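Local coordinates for protein Phi class glutathione transferase GSTF1 (Populus tremula x Populus tremuloides, PDB 4RI6) that probably catalyses the transfer of glutathione onto halide-bearing electrophilic substrates during detoxification, and binds glutathione, at residues I133-N136 against V137-A141; G173-L176 against V177-D181; K142-D145 against I146-Q149; W102-T105 against D106-F110. All coordinates share one frame; numbering follows the deposited sequence. Where two conformers were deposited one is given.

Contact 1: I133-N136 against V137-A141; sequences IKKN and VDKLA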
loop_
_atom_site.group_PDB
_atom_site.type_symbol
_atom_site.label_atom_id
_atom_site.label_comp_id
_atom_site.label_asym_id
_atom_site.label_seq_id
_atom_site.Cartn_x
_atom_site.Cartn_y
_atom_site.Cartn_z
ATOM N N ILE A 133 15.932 12.353 10.871
ATOM C CA ILE A 133 16.307 10.989 11.202
ATOM C C ILE A 133 15.630 10.593 12.521
ATOM O O ILE A 133 15.006 9.542 12.610
ATOM C CB ILE A 133 17.832 10.820 11.334
ATOM C CG1 ILE A 133 18.527 11.009 9.994
ATOM C CG2 ILE A 133 18.160 9.443 11.892
ATOM C CD1 ILE A 133 18.167 9.990 8.939
ATOM N N LYS A 134 15.742 11.444 13.539
ATOM C CA LYS A 134 15.144 11.128 14.840
ATOM C C LYS A 134 13.628 10.950 14.716
ATOM O O LYS A 134 13.053 10.047 15.315
ATOM C CB LYS A 134 15.470 12.196 15.889
ATOM C CG LYS A 134 14.703 11.967 17.216
ATOM C CD LYS A 134 14.973 13.038 18.263
ATOM C CE LYS A 134 13.808 13.186 19.218
ATOM N NZ LYS A 134 13.620 11.948 19.996
ATOM N N LYS A 135 12.986 11.818 13.949
ATOM C CA LYS A 135 11.540 11.735 13.758
ATOM C C LYS A 135 11.128 10.374 13.190
ATOM O O LYS A 135 10.151 9.764 13.651
ATOM C CB LYS A 135 11.076 12.865 12.848
ATOM C CG LYS A 135 9.585 12.982 12.661
ATOM C CD LYS A 135 9.256 14.338 12.016
ATOM C CE LYS A 135 7.843 14.397 11.439
ATOM N NZ LYS A 135 6.814 13.861 12.367
ATOM N N ASN A 136 11.870 9.893 12.195
ATOM C CA ASN A 136 11.529 8.614 11.570
ATOM C C ASN A 136 11.950 7.401 12.393
ATOM O O ASN A 136 11.245 6.400 12.407
ATOM C CB ASN A 136 12.134 8.553 10.171
ATOM C CG ASN A 136 11.374 9.424 9.201
ATOM O OD1 ASN A 136 10.142 9.508 9.288
ATOM N ND2 ASN A 136 12.087 10.082 8.292
ATOM N N VAL A 137 13.092 7.486 13.075
ATOM C CA VAL A 137 13.471 6.477 14.058
ATOM C C VAL A 137 12.367 6.326 15.091
ATOM O O VAL A 137 11.974 5.220 15.412
ATOM C CB VAL A 137 14.796 6.849 14.750
ATOM C CG1 VAL A 137 15.026 6.036 16.023
ATOM C CG2 VAL A 137 15.966 6.688 13.777
ATOM N N ASP A 138 11.872 7.433 15.623
ATOM C CA ASP A 138 10.870 7.348 16.676
ATOM C C ASP A 138 9.562 6.756 16.139
ATOM O O ASP A 138 8.888 5.988 16.817
ATOM C CB ASP A 138 10.612 8.728 17.304
ATOM C CG ASP A 138 11.758 9.216 18.194
ATOM O OD1 ASP A 138 12.654 8.420 18.563
ATOM O OD2 ASP A 138 11.738 10.419 18.551
ATOM N N LYS A 139 9.167 7.147 14.934
ATOM C CA LYS A 139 8.003 6.533 14.284
ATOM C C LYS A 139 8.179 5.030 14.114
ATOM O O LYS A 139 7.275 4.253 14.367
ATOM C CB LYS A 139 7.750 7.164 12.915
ATOM C CG LYS A 139 7.088 8.499 12.962
ATOM C CD LYS A 139 6.812 8.972 11.554
ATOM C CE LYS A 139 6.109 10.323 11.524
ATOM N NZ LYS A 139 5.943 10.775 10.116
ATOM N N LEU A 140 9.352 4.613 13.670
ATOM C CA LEU A 140 9.553 3.215 13.397
ATOM C C LEU A 140 9.595 2.430 14.712
ATOM O O LEU A 140 9.110 1.304 14.786
ATOM C CB LEU A 140 10.838 3.023 12.589
ATOM C CG LEU A 140 11.190 1.585 12.198
ATOM C CD1 LEU A 140 10.037 0.875 11.477
ATOM C CD2 LEU A 140 12.443 1.569 11.326
ATOM N N ALA A 141 10.177 3.029 15.741
ATOM C CA ALA A 141 10.218 2.412 17.053
ATOM C C ALA A 141 8.815 2.114 17.557
ATOM O O ALA A 141 8.560 1.029 18.104
ATOM C CB ALA A 141 10.977 3.291 18.026
HETATM O O HOH W 1 4.697 13.861 10.765
HETATM O O HOH W 2 8.562 11.781 9.607
#

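Contact 2: G173-L176 against V177-D181; sequences GDYL and VNSTD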
loop_
_atom_site.group_PDB
_atom_site.type_symbol
_atom_site.label_atom_id
_atom_site.label_comp_id
_atom_site.label_asym_id
_atom_site.label_seq_id
_atom_site.Cartn_x
_atom_site.Cartn_y
_atom_site.Cartn_z
ATOM N N GLY A 173 14.221 -3.440 6.195
ATOM C CA GLY A 173 14.770 -3.979 7.421
ATOM C C GLY A 173 16.237 -4.330 7.277
ATOM O O GLY A 173 17.060 -3.996 8.139
ATOM N N ASP A 174 16.593 -4.970 6.167
ATOM C CA ASP A 174 17.949 -5.478 6.020
ATOM C C ASP A 174 18.916 -4.312 5.880
ATOM O O ASP A 174 20.012 -4.337 6.443
ATOM C CB ASP A 174 18.059 -6.433 4.814
ATOM C CG ASP A 174 19.307 -7.325 4.880
ATOM O OD1 ASP A 174 20.390 -6.822 4.565
ATOM O OD2 ASP A 174 19.224 -8.513 5.273
ATOM N N TYR A 175 18.516 -3.266 5.159
ATOM C CA TYR A 175 19.413 -2.127 5.036
ATOM C C TYR A 175 19.609 -1.450 6.391
ATOM O O TYR A 175 20.727 -1.066 6.741
ATOM C CB TYR A 175 18.887 -1.121 4.013
ATOM C CG TYR A 175 19.364 -1.334 2.584
ATOM C CD1 TYR A 175 20.710 -1.344 2.267
ATOM C CD2 TYR A 175 18.451 -1.480 1.546
ATOM C CE1 TYR A 175 21.126 -1.520 0.950
ATOM C CE2 TYR A 175 18.857 -1.654 0.235
ATOM C CZ TYR A 175 20.205 -1.666 -0.055
ATOM O OH TYR A 175 20.657 -1.825 -1.349
ATOM N N LEU A 176 18.540 -1.299 7.163
ATOM C CA LEU A 176 18.686 -0.662 8.467
ATOM C C LEU A 176 19.558 -1.512 9.392
ATOM O O LEU A 176 20.456 -0.987 10.049
ATOM C CB LEU A 176 17.316 -0.405 9.110
ATOM C CG LEU A 176 16.516 0.676 8.375
ATOM C CD1 LEU A 176 15.122 0.798 8.948
ATOM C CD2 LEU A 176 17.250 2.040 8.409
ATOM N N VAL A 177 19.317 -2.818 9.433
ATOM C CA VAL A 177 20.062 -3.681 10.357
ATOM C C VAL A 177 21.539 -3.791 9.985
ATOM O O VAL A 177 22.404 -3.769 10.859
ATOM C CB VAL A 177 19.427 -5.097 10.436
ATOM C CG1 VAL A 177 20.289 -6.059 11.219
ATOM C CG2 VAL A 177 18.070 -5.019 11.103
ATOM N N ASN A 178 21.834 -3.916 8.696
ATOM C CA ASN A 178 23.176 -4.315 8.278
ATOM C C ASN A 178 24.008 -3.202 7.686
ATOM O O ASN A 178 25.218 -3.365 7.523
ATOM C CB ASN A 178 23.085 -5.451 7.274
ATOM C CG ASN A 178 22.465 -6.680 7.864
ATOM O OD1 ASN A 178 21.463 -7.180 7.362
ATOM N ND2 ASN A 178 23.035 -7.160 8.954
ATOM N N SER A 179 23.372 -2.072 7.366
ATOM C CA SER A 179 24.090 -0.986 6.696
ATOM C C SER A 179 23.952 0.379 7.381
ATOM O O SER A 179 24.479 1.367 6.883
ATOM C CB SER A 179 23.626 -0.887 5.237
ATOM O OG SER A 179 23.945 -2.087 4.539
ATOM N N THR A 180 23.274 0.436 8.525
ATOM C CA THR A 180 23.180 1.678 9.293
ATOM C C THR A 180 23.438 1.386 10.750
ATOM O O THR A 180 23.598 0.226 11.125
ATOM C CB THR A 180 21.809 2.345 9.158
ATOM O OG1 THR A 180 20.857 1.693 10.016
ATOM C CG2 THR A 180 21.347 2.331 7.708
ATOM N N ASP A 181 23.458 2.423 11.580
ATOM C CA ASP A 181 23.594 2.197 13.011
ATOM C C ASP A 181 22.219 2.205 13.695
ATOM O O ASP A 181 22.113 2.387 14.909
ATOM C CB ASP A 181 24.551 3.225 13.634
ATOM C CG ASP A 181 24.009 4.641 13.638
ATOM O OD1 ASP A 181 22.915 4.906 13.104
ATOM O OD2 ASP A 181 24.716 5.512 14.198
#

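Contact 3: K142-D145 against I146-Q149; sequences KVLD and IYEQ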
loop_
_atom_site.group_PDB
_atom_site.type_symbol
_atom_site.label_atom_id
_atom_site.label_comp_id
_atom_site.label_asym_id
_atom_site.label_seq_id
_atom_site.Cartn_x
_atom_site.Cartn_y
_atom_site.Cartn_z
ATOM N N LYS A 142 7.895 3.056 17.356
ATOM C CA LYS A 142 6.502 2.848 17.748
ATOM C C LYS A 142 5.863 1.686 16.985
ATOM O O LYS A 142 5.138 0.886 17.568
ATOM C CB LYS A 142 5.684 4.136 17.548
ATOM C CG LYS A 142 6.040 5.242 18.560
ATOM C CD LYS A 142 5.295 5.103 19.880
ATOM C CE LYS A 142 6.141 5.597 21.056
ATOM N NZ LYS A 142 5.607 5.225 22.407
ATOM N N VAL A 143 6.112 1.599 15.683
ATOM C CA VAL A 143 5.634 0.465 14.912
ATOM C C VAL A 143 6.198 -0.848 15.460
ATOM O O VAL A 143 5.481 -1.836 15.625
ATOM C CB VAL A 143 6.023 0.616 13.428
ATOM C CG1 VAL A 143 5.628 -0.585 12.635
ATOM C CG2 VAL A 143 5.371 1.856 12.835
ATOM N N LEU A 144 7.499 -0.871 15.707
ATOM C CA LEU A 144 8.145 -2.112 16.148
ATOM C C LEU A 144 7.752 -2.503 17.572
ATOM O O LEU A 144 7.799 -3.693 17.908
ATOM C CB LEU A 144 9.658 -1.987 16.012
ATOM C CG LEU A 144 10.129 -1.892 14.547
ATOM C CD1 LEU A 144 11.637 -1.672 14.494
ATOM C CD2 LEU A 144 9.743 -3.144 13.718
ATOM N N ASP A 145 7.303 -1.547 18.394
ATOM C CA ASP A 145 6.750 -1.903 19.712
ATOM C C ASP A 145 5.451 -2.703 19.542
ATOM O O ASP A 145 5.149 -3.599 20.338
ATOM C CB ASP A 145 6.485 -0.664 20.574
ATOM C CG ASP A 145 7.748 -0.004 21.113
ATOM O OD1 ASP A 145 8.793 -0.685 21.253
ATOM O OD2 ASP A 145 7.658 1.220 21.439
ATOM N N ILE A 146 4.674 -2.364 18.517
ATOM C CA ILE A 146 3.461 -3.100 18.213
ATOM C C ILE A 146 3.798 -4.474 17.648
ATOM O O ILE A 146 3.195 -5.482 18.037
ATOM C CB ILE A 146 2.572 -2.316 17.246
ATOM C CG1 ILE A 146 2.135 -1.028 17.926
ATOM C CG2 ILE A 146 1.380 -3.161 16.815
ATOM C CD1 ILE A 146 1.518 -0.038 17.032
ATOM N N TYR A 147 4.801 -4.535 16.777
ATOM C CA TYR A 147 5.255 -5.816 16.257
ATOM C C TYR A 147 5.789 -6.693 17.374
ATOM O O TYR A 147 5.602 -7.891 17.349
ATOM C CB TYR A 147 6.345 -5.646 15.202
ATOM C CG TYR A 147 5.926 -5.120 13.847
ATOM C CD1 TYR A 147 4.687 -4.526 13.633
ATOM C CD2 TYR A 147 6.788 -5.245 12.763
ATOM C CE1 TYR A 147 4.345 -4.051 12.371
ATOM C CE2 TYR A 147 6.449 -4.786 11.526
ATOM C CZ TYR A 147 5.228 -4.193 11.335
ATOM O OH TYR A 147 4.919 -3.744 10.077
ATOM N N GLU A 148 6.481 -6.092 18.336
ATOM C CA GLU A 148 7.040 -6.858 19.449
ATOM C C GLU A 148 5.931 -7.611 20.187
ATOM O O GLU A 148 6.093 -8.759 20.561
ATOM C CB GLU A 148 7.798 -5.941 20.402
ATOM C CG GLU A 148 8.398 -6.661 21.625
ATOM C CD GLU A 148 9.495 -7.649 21.259
ATOM O OE1 GLU A 148 9.957 -7.610 20.098
ATOM O OE2 GLU A 148 9.893 -8.455 22.140
ATOM N N GLN A 149 4.791 -6.948 20.373
ATOM C CA GLN A 149 3.660 -7.569 21.043
ATOM C C GLN A 149 3.050 -8.680 20.167
ATOM O O GLN A 149 2.829 -9.801 20.626
ATOM C CB GLN A 149 2.621 -6.487 21.426
ATOM C CG GLN A 149 3.160 -5.488 22.491
ATOM C CD GLN A 149 2.366 -4.170 22.648
ATOM O OE1 GLN A 149 2.052 -3.479 21.675
ATOM N NE2 GLN A 149 2.085 -3.803 23.901
#

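Contact 4: W102-T105 against D106-F110; sequences WVET and DGQTF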
loop_
_atom_site.group_PDB
_atom_site.type_symbol
_atom_site.label_atom_id
_atom_site.label_comp_id
_atom_site.label_asym_id
_atom_site.label_seq_id
_atom_site.Cartn_x
_atom_site.Cartn_y
_atom_site.Cartn_z
ATOM N N TRP A 102 -1.273 -7.324 6.917
ATOM C CA TRP A 102 0.098 -7.053 7.374
ATOM C C TRP A 102 0.955 -6.585 6.199
ATOM O O TRP A 102 1.908 -5.840 6.390
ATOM C CB TRP A 102 0.696 -8.286 8.074
ATOM C CG TRP A 102 -0.004 -8.540 9.360
ATOM C CD1 TRP A 102 -0.986 -9.458 9.597
ATOM C CD2 TRP A 102 0.174 -7.821 10.583
ATOM N NE1 TRP A 102 -1.422 -9.350 10.886
ATOM C CE2 TRP A 102 -0.733 -8.350 11.510
ATOM C CE3 TRP A 102 1.018 -6.784 10.981
ATOM C CZ2 TRP A 102 -0.812 -7.888 12.800
ATOM C CZ3 TRP A 102 0.925 -6.317 12.252
ATOM C CH2 TRP A 102 0.032 -6.871 13.155
ATOM N N VAL A 103 0.592 -6.969 4.978
ATOM C CA VAL A 103 1.235 -6.385 3.795
ATOM C C VAL A 103 0.873 -4.890 3.695
ATOM O O VAL A 103 1.728 -4.044 3.410
ATOM C CB VAL A 103 0.836 -7.119 2.512
ATOM C CG1 VAL A 103 1.489 -6.461 1.288
ATOM C CG2 VAL A 103 1.231 -8.594 2.596
ATOM N N GLU A 104 -0.385 -4.553 3.970
ATOM C CA GLU A 104 -0.792 -3.143 3.968
ATOM C C GLU A 104 -0.091 -2.394 5.101
ATOM O O GLU A 104 0.221 -1.210 4.980
ATOM C CB GLU A 104 -2.316 -3.020 4.091
ATOM C CG GLU A 104 -3.045 -3.367 2.841
ATOM C CD GLU A 104 -2.725 -2.390 1.727
ATOM O OE1 GLU A 104 -2.696 -1.180 1.993
ATOM O OE2 GLU A 104 -2.486 -2.828 0.588
ATOM N N THR A 105 0.121 -3.062 6.231
ATOM C CA THR A 105 0.869 -2.450 7.319
ATOM C C THR A 105 2.302 -2.136 6.880
ATOM O O THR A 105 2.826 -1.079 7.217
ATOM C CB THR A 105 0.808 -3.354 8.576
ATOM O OG1 THR A 105 -0.558 -3.391 9.011
ATOM C CG2 THR A 105 1.666 -2.817 9.709
ATOM N N ASP A 106 2.928 -3.012 6.109
ATOM C CA ASP A 106 4.192 -2.642 5.493
ATOM C C ASP A 106 4.023 -1.388 4.628
ATOM O O ASP A 106 4.734 -0.405 4.791
ATOM C CB ASP A 106 4.769 -3.778 4.642
ATOM C CG ASP A 106 5.949 -3.322 3.819
ATOM O OD1 ASP A 106 6.879 -2.752 4.418
ATOM O OD2 ASP A 106 5.948 -3.498 2.583
ATOM N N GLY A 107 3.078 -1.421 3.701
ATOM C CA GLY A 107 2.932 -0.329 2.759
ATOM C C GLY A 107 2.602 1.028 3.353
ATOM O O GLY A 107 3.068 2.055 2.846
ATOM N N GLN A 108 1.801 1.037 4.416
ATOM C CA GLN A 108 1.278 2.266 4.999
ATOM C C GLN A 108 1.906 2.705 6.305
ATOM O O GLN A 108 1.846 3.875 6.644
ATOM C CB GLN A 108 -0.227 2.109 5.241
ATOM C CG GLN A 108 -1.033 1.859 3.986
ATOM C CD GLN A 108 -0.819 2.939 2.948
ATOM O OE1 GLN A 108 -1.021 4.098 3.224
ATOM N NE2 GLN A 108 -0.352 2.563 1.778
ATOM N N THR A 109 2.492 1.769 7.048
ATOM C CA THR A 109 2.899 2.052 8.431
ATOM C C THR A 109 4.415 1.873 8.673
ATOM O O THR A 109 5.093 2.790 9.122
ATOM C CB THR A 109 2.056 1.166 9.378
ATOM O OG1 THR A 109 0.677 1.473 9.143
ATOM C CG2 THR A 109 2.418 1.415 10.843
ATOM N N PHE A 110 4.932 0.697 8.359
ATOM C CA PHE A 110 6.357 0.395 8.497
ATOM C C PHE A 110 7.182 1.000 7.368
ATOM O O PHE A 110 8.234 1.561 7.592
ATOM C CB PHE A 110 6.539 -1.130 8.531
ATOM C CG PHE A 110 7.970 -1.612 8.442
ATOM C CD1 PHE A 110 8.712 -1.811 9.587
ATOM C CD2 PHE A 110 8.558 -1.898 7.212
ATOM C CE1 PHE A 110 10.014 -2.270 9.528
ATOM C CE2 PHE A 110 9.865 -2.374 7.144
ATOM C CZ PHE A 110 10.586 -2.568 8.319
HETATM O O HOH W 3 -0.216 -0.280 1.242
HETATM O O HOH W 4 -1.164 -0.467 9.555
#

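Contact 1: I133-N136 against V137-A141
Lys-134 NZ meets Asp-138 OD2 at 2.8 Å in a salt bridge spanning one helical turn. The lysine chain runs out extended and then bends at its last torsion (chi4 64°), which swings the ammonium back to the carboxylate; there it takes the syn lone pair of OD2, on the side of the other oxygen. Asp-138 CG is folded beside its own backbone N and comes within 3.3 Å of Lys-134 O. On the next flank two lysine chains lie side by side, Lys-135 NZ and Lys-139 NZ being 3.9 Å apart, and water probably eases their repulsion. One water accepts from Lys-135 NZ at 2.7 Å and, weakly, from Lys-139 NZ. A second accepts from Lys-139 NZ at 2.9 Å and donates to Asn-136 OD1 at 2.8 Å, so the amide and the ammonium share a solvent bridge. The inner flank is apolar: Ile-133 CG2 and Val-137 CG2 touch at 4.0 Å, short branched chains suited to a face that packs on Leu-121, Lys-182 and Leu-185. Long lysines outside, branched aliphatics inside and an i to i+4 ion pair make this a typical amphipathic helix, here helix 130-150 of the all-helical C-terminal domain of a glutathione transferase.

Contact 2: G173-L176 against V177-D181
Val-177, Asn-178 and Ser-179 donate their backbone N-H groups to the oxygens of Gly-173, Asp-174 and Tyr-175, each at 2.9 Å, but the N-H...O angle falls from 164° to 137° as the helix nears its C-terminal end. Leu-176 O has a side-chain partner instead: Thr-180 OG1 donates to it at 2.7 Å, lying in the carbonyl plane on a lone pair. The hydroxyl gets there because OG1 stands between the backbone N and the carbonyl carbon of its own residue (chi1 79°), and it also accepts from Lys-182 N. A threonine suits the place since its methyl, CG2, lies against Tyr-175 O and Leu-176 while the hydroxyl bonds. A valine in its place would probably leave Leu-176 O and Lys-182 N without the hydroxyl that now joins them, and let the chain after the helix shift. This is the C-terminal part of helix 164-179 in the helical domain of the glutathione transferase fold. Its inner face carries Leu-176, whose CD2 lies 4.0 Å from Thr-180 OG1 and which packs on Ser-114 and Val-118 of helix 93-122. Ser-179 OG comes to the edge of the Tyr-175 ring, 4.0 Å from CD1; that tyrosine's OH hydrogen-bonds Leu-12 O, and its ring meets Phe-123 edge-to-face. Asp-174 OD2 accepts from Trp-205 NE1. Val-177 CG2 lies 3.3 Å from Gly-173 O.

Contact 3: K142-D145 against I146-Q149
Val-143 and Tyr-147 are brought together by two first torsions: CG1 of the valine stands anti to its backbone N (chi1 176°), while the tyrosine's CG is anti to the carbonyl carbon (chi1 -73°) and the ring swings back along the helix. Val-143 CG1 then sits over one face of the ring in a CH-pi contact, 4.1 Å from the Tyr-147 centroid but shifted toward the rim, nearest to CE1 at 3.7 Å. Leu-144 comes in at a slant, its CD2 3.7 Å from Tyr-147 CD2. A tyrosine suits this place because its ring offers an apolar face to Val-143, while OH hydrogen-bonds His-169 NE2. With a phenylalanine instead, His-169 would probably lose that partner, and the ring its polar tether to helix 164-179. The backbone is uneven here: Tyr-147 N reaches Val-143 O at 3.0 Å, whereas Ile-146 N makes just weak bonds, to Lys-142 O and Val-143 O. The acidic ends have nearby partners: Asp-145 OD1 forms a salt bridge with Arg-189, and the oxygens of Glu-148 accept from the backbone N of Asn-191 and Val-192. Helix 130-150 lies against helices 93-122, 164-179, 184-187 and 190-200, with Phe-53 of the second subunit packed on Ile-146 and Tyr-147.

Contact 4: W102-T105 against D106-F110
Gln-108 lies alongside Glu-104, one turn earlier, both pointing the same way; its CB is 3.4 Å from Glu-104 O. CG lies beside the same oxygen and 4.0 Å from Glu-104 OE1. The bend at chi2 (-56°) lays the amide nearly parallel to the carboxylate, the planes 12° apart. At the tip, NE2 donates to a water at 2.9 Å that in turn donates to Glu-104 OE1 at 2.7 Å. Glutamine fits because the two N-H groups of NE2 can serve this water and a carbonyl of the second subunit together. Glu-104 OE2 forms a salt bridge with Arg-74 of that subunit. A second water links Thr-105 OG1 and Thr-109 OG1, at 3.0 and 2.7 Å; Thr-105 OG1 also hydrogen-bonds Gln-101 O. Thr-105 CG2 packs on Thr-109 CB. Thr-105 O is gripped twice, by Thr-109 N at 2.9 Å and by Phe-110 N at 3.0 Å; the second bond, the straighter, marks a wider pi-type turn. Asp-106 OD2 forms a salt bridge with Arg-70 of the glutathione pocket and a hydrogen bond with Ser-168 OG. A bound glutathione touches Gln-108, and Gln-108 NE2 of each subunit hydrogen-bonds Gly-107 O of the other, as fits a helix at the dimer interface of a cytosolic glutathione transferase.

Overall arrangement
Along the chain the order is contact 4, contact 1, contact 3, contact 2, all in the helical part of the molecule. Contact 4 lies on helix 93-122, contacts 1 and 3 share helix 130-150, one directly following the other with centres about 13 Å apart, and contact 2 lies on helix 164-179. Contacts 3 and 4, also about 13 Å apart centre to centre, meet through Tyr-147, Thr-105 and Phe-110 and both reach the second subunit. Leu-140 ties contact 1 to Leu-176 and to Phe-110, which also packs on Gly-173, so three helices meet in one core. Contact 2 brings Tyr-175 to about 7 Å from the side chain of Ser-13; contact 4 lies both at the dimer interface and beside a bound glutathione.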